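Local structure of endoglucanase E (Clostridium thermocellum, 2WAO) at residues N33-V45 with F107-K119. The protein probably removes acetyl groups from plant cell-wall polysaccharides through its family 2 carbohydrate esterase domain, which binds cello-oligosaccharides; the full enzyme probably also has endoglucanase activity. Sequence-based numbering, arbitrary orientation.
Sequences NVELNFYGTEASV and FDFGSGKLLAAPK
The ring of F107 is held between two methyl groups: L36 CD2 sits over the centre of one face, 3.7 Å from the ring centroid, and V45 CG2 lies on the opposite face, nearer the rim. From strand 33-40, L36 turns its CG between the backbone N and the carbonyl carbon (chi1 61°), which brings CD2 over the ring. The same methyl meets the edge of F109 in the plane of that ring, 3.9 Å from F109 CZ, so it serves one ring's face and the other's edge. Over a face of F109 lies F38 CB, 3.4 Å from F109 CD1; the two rings are nearly parallel, at 18°, but slid so far apart that they barely overlap. A43 CB packs on a face of F38.

Backbone pairing joins the segments at two places. S44 and D108 form an antiparallel hydrogen-bonded pair with two backbone bonds, as do Y39 and K113, and N37 O accepts from L115 N. Beyond that, the N37 amide runs in its own plane to A116 O (ND2 to O, 2.9 Å, 173° at the hydrogen). Between the pairings, F109 to G112 form a type II' turn, and D108 OD2 accepts from G110 N in an Asx turn. Water 3 links E42 OE1 and D108 O.

The contact thus joins the two antiparallel sheets of the N-terminal beta domain, consistent with the beta-sandwich of the galactose-binding-like clan: strand 33-40 pairs with 113-114 and with 85-93, whose L89 touches L36, while strand 43-49 lies between 102-108 and 73-79, where L78 meets V45.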
# COMPACT_ATOMS: atom_id res chain seq x y z
N ASN A 33 7.76 -2.87 5.31
CA ASN A 33 9.20 -2.72 5.14
C ASN A 33 9.94 -2.66 6.45
O ASN A 33 9.35 -2.30 7.48
CB ASN A 33 9.57 -1.52 4.22
CG ASN A 33 9.18 -0.20 4.80
OD1 ASN A 33 9.99 0.46 5.49
ND2 ASN A 33 7.93 0.21 4.55
N VAL A 34 11.19 -3.11 6.40
CA VAL A 34 12.06 -3.19 7.57
C VAL A 34 13.14 -2.15 7.31
O VAL A 34 13.70 -2.06 6.21
CB VAL A 34 12.70 -4.62 7.69
CG1 VAL A 34 13.59 -4.68 8.89
CG2 VAL A 34 11.58 -5.71 7.79
N GLU A 35 13.45 -1.33 8.30
CA GLU A 35 14.42 -0.28 8.07
C GLU A 35 15.45 -0.26 9.22
O GLU A 35 15.10 -0.39 10.39
CB GLU A 35 13.67 1.04 7.91
CG GLU A 35 14.52 2.25 7.87
CD GLU A 35 13.70 3.54 7.82
OE1 GLU A 35 12.48 3.51 8.17
OE2 GLU A 35 14.30 4.60 7.50
N LEU A 36 16.72 -0.15 8.86
CA LEU A 36 17.79 -0.23 9.87
C LEU A 36 19.05 0.47 9.39
O LEU A 36 19.20 0.72 8.20
CB LEU A 36 18.06 -1.70 10.24
CG LEU A 36 18.53 -2.64 9.10
CD1 LEU A 36 20.02 -2.38 8.75
CD2 LEU A 36 18.33 -4.09 9.50
N ASN A 37 19.94 0.79 10.32
CA ASN A 37 21.29 1.22 10.02
C ASN A 37 22.29 0.13 10.40
O ASN A 37 22.11 -0.54 11.41
CB ASN A 37 21.63 2.49 10.82
CG ASN A 37 20.80 3.70 10.38
OD1 ASN A 37 20.79 4.08 9.20
ND2 ASN A 37 20.11 4.31 11.32
N PHE A 38 23.30 -0.09 9.56
CA PHE A 38 24.33 -1.06 9.91
C PHE A 38 25.70 -0.48 9.59
O PHE A 38 25.85 0.42 8.74
CB PHE A 38 24.13 -2.42 9.24
CG PHE A 38 24.34 -2.42 7.76
CD1 PHE A 38 25.57 -2.84 7.20
CD2 PHE A 38 23.32 -2.02 6.90
CE1 PHE A 38 25.80 -2.83 5.80
CE2 PHE A 38 23.53 -2.03 5.49
CZ PHE A 38 24.80 -2.45 4.95
N TYR A 39 26.69 -1.02 10.28
CA TYR A 39 28.08 -0.71 10.01
C TYR A 39 28.69 -1.92 9.33
O TYR A 39 28.57 -3.04 9.81
CB TYR A 39 28.86 -0.42 11.31
CG TYR A 39 30.25 0.12 11.01
CD1 TYR A 39 30.48 1.49 10.93
CD2 TYR A 39 31.31 -0.75 10.75
CE1 TYR A 39 31.76 2.00 10.63
CE2 TYR A 39 32.60 -0.25 10.44
CZ TYR A 39 32.80 1.12 10.38
OH TYR A 39 34.05 1.64 10.08
N GLY A 40 29.32 -1.71 8.19
CA GLY A 40 30.08 -2.82 7.56
C GLY A 40 30.14 -2.64 6.06
O GLY A 40 30.14 -1.50 5.57
N THR A 41 30.22 -3.77 5.35
CA THR A 41 30.37 -3.75 3.90
C THR A 41 29.26 -4.52 3.19
O THR A 41 29.13 -4.45 1.97
CB THR A 41 31.73 -4.38 3.46
OG1 THR A 41 31.72 -5.78 3.79
CG2 THR A 41 32.89 -3.67 4.15
N GLU A 42 28.48 -5.27 3.96
CA GLU A 42 27.49 -6.20 3.42
C GLU A 42 26.34 -6.43 4.40
O GLU A 42 26.48 -6.19 5.60
CB GLU A 42 28.14 -7.55 3.11
CG GLU A 42 28.68 -8.23 4.38
CD GLU A 42 29.31 -9.58 4.09
OE1 GLU A 42 28.60 -10.50 3.67
OE2 GLU A 42 30.53 -9.72 4.31
N ALA A 43 25.23 -6.92 3.86
CA ALA A 43 24.09 -7.31 4.64
C ALA A 43 23.34 -8.45 3.99
O ALA A 43 23.14 -8.47 2.77
CB ALA A 43 23.17 -6.13 4.82
N SER A 44 22.88 -9.37 4.84
CA SER A 44 22.13 -10.54 4.42
C SER A 44 20.87 -10.63 5.30
O SER A 44 20.85 -10.11 6.41
CB SER A 44 22.97 -11.81 4.57
OG SER A 44 24.04 -11.86 3.62
N VAL A 45 19.86 -11.33 4.82
CA VAL A 45 18.63 -11.54 5.57
C VAL A 45 18.09 -12.94 5.28
O VAL A 45 18.27 -13.44 4.17
CB VAL A 45 17.54 -10.44 5.21
CG1 VAL A 45 17.08 -10.58 3.76
CG2 VAL A 45 16.32 -10.49 6.17
N PHE A 107 18.87 -10.78 10.38
CA PHE A 107 19.85 -10.17 9.51
C PHE A 107 21.23 -10.65 9.87
O PHE A 107 21.46 -11.09 10.99
CB PHE A 107 19.77 -8.64 9.63
CG PHE A 107 18.56 -8.04 8.95
CD1 PHE A 107 18.64 -7.56 7.64
CD2 PHE A 107 17.34 -7.93 9.63
CE1 PHE A 107 17.49 -6.99 7.01
CE2 PHE A 107 16.19 -7.37 9.02
CZ PHE A 107 16.27 -6.91 7.72
N ASP A 108 22.16 -10.54 8.91
CA ASP A 108 23.59 -10.76 9.20
C ASP A 108 24.44 -9.71 8.49
O ASP A 108 24.26 -9.45 7.30
CB ASP A 108 24.04 -12.16 8.79
CG ASP A 108 25.50 -12.40 9.16
OD1 ASP A 108 25.72 -12.94 10.25
OD2 ASP A 108 26.42 -11.95 8.45
N PHE A 109 25.38 -9.14 9.22
CA PHE A 109 26.20 -8.06 8.69
C PHE A 109 27.67 -8.44 8.50
O PHE A 109 28.54 -7.56 8.44
CB PHE A 109 26.02 -6.80 9.55
CG PHE A 109 24.57 -6.37 9.66
CD1 PHE A 109 23.93 -5.76 8.58
CD2 PHE A 109 23.84 -6.61 10.83
CE1 PHE A 109 22.58 -5.40 8.63
CE2 PHE A 109 22.48 -6.22 10.92
CZ PHE A 109 21.85 -5.62 9.81
N GLY A 110 27.93 -9.73 8.40
CA GLY A 110 29.30 -10.21 8.28
C GLY A 110 30.10 -9.82 9.51
O GLY A 110 29.70 -10.12 10.63
N SER A 111 31.24 -9.15 9.30
CA SER A 111 32.10 -8.75 10.40
C SER A 111 31.65 -7.43 11.01
O SER A 111 32.18 -7.00 12.04
CB SER A 111 33.56 -8.70 9.95
OG SER A 111 34.09 -10.02 9.94
N GLY A 112 30.64 -6.81 10.38
CA GLY A 112 30.07 -5.56 10.88
C GLY A 112 29.01 -5.78 11.95
O GLY A 112 29.01 -6.80 12.64
N LYS A 113 28.11 -4.80 12.12
CA LYS A 113 27.11 -4.84 13.22
C LYS A 113 25.91 -3.95 12.96
O LYS A 113 25.98 -2.99 12.18
CB LYS A 113 27.73 -4.41 14.56
CG LYS A 113 28.28 -3.00 14.55
CD LYS A 113 29.00 -2.61 15.88
CE LYS A 113 29.34 -1.13 15.85
NZ LYS A 113 29.99 -0.67 17.17
N LEU A 114 24.82 -4.27 13.64
CA LEU A 114 23.65 -3.37 13.70
C LEU A 114 23.96 -2.08 14.49
O LEU A 114 24.60 -2.12 15.54
CB LEU A 114 22.50 -4.10 14.36
CG LEU A 114 21.11 -3.47 14.27
CD1 LEU A 114 20.64 -3.50 12.81
CD2 LEU A 114 20.14 -4.21 15.20
N LEU A 115 23.50 -0.94 13.96
CA LEU A 115 23.65 0.36 14.61
C LEU A 115 22.27 0.87 15.07
O LEU A 115 21.28 0.24 14.77
CB LEU A 115 24.23 1.36 13.62
CG LEU A 115 25.65 1.19 13.11
CD1 LEU A 115 25.99 2.28 12.05
CD2 LEU A 115 26.65 1.21 14.28
N ALA A 116 22.22 1.94 15.88
CA ALA A 116 20.94 2.58 16.24
C ALA A 116 20.01 2.79 15.03
O ALA A 116 20.45 3.30 14.00
CB ALA A 116 21.20 3.93 16.94
N ALA A 117 18.72 2.45 15.18
CA ALA A 117 17.74 2.63 14.07
C ALA A 117 17.43 4.13 13.83
O ALA A 117 17.65 4.95 14.73
CB ALA A 117 16.47 1.84 14.34
N PRO A 118 16.90 4.49 12.63
CA PRO A 118 16.44 5.86 12.39
C PRO A 118 15.28 6.17 13.31
O PRO A 118 14.63 5.25 13.80
CB PRO A 118 15.96 5.85 10.93
CG PRO A 118 16.54 4.57 10.31
CD PRO A 118 16.65 3.62 11.45
N LYS A 119 15.07 7.46 13.59
CA LYS A 119 13.88 7.93 14.30
C LYS A 119 12.66 7.63 13.42
O LYS A 119 12.70 7.92 12.24
CB LYS A 119 14.04 9.44 14.56
CG LYS A 119 12.84 10.16 15.20
CD LYS A 119 13.03 11.74 15.20
CE LYS A 119 11.76 12.50 14.72
NZ LYS A 119 11.34 12.09 13.31
O HOH W 1 19.32 0.21 12.88
O HOH W 2 30.23 -6.25 6.96
O HOH W 3 26.07 -10.67 5.21
O HOH W 4 31.67 -8.57 6.56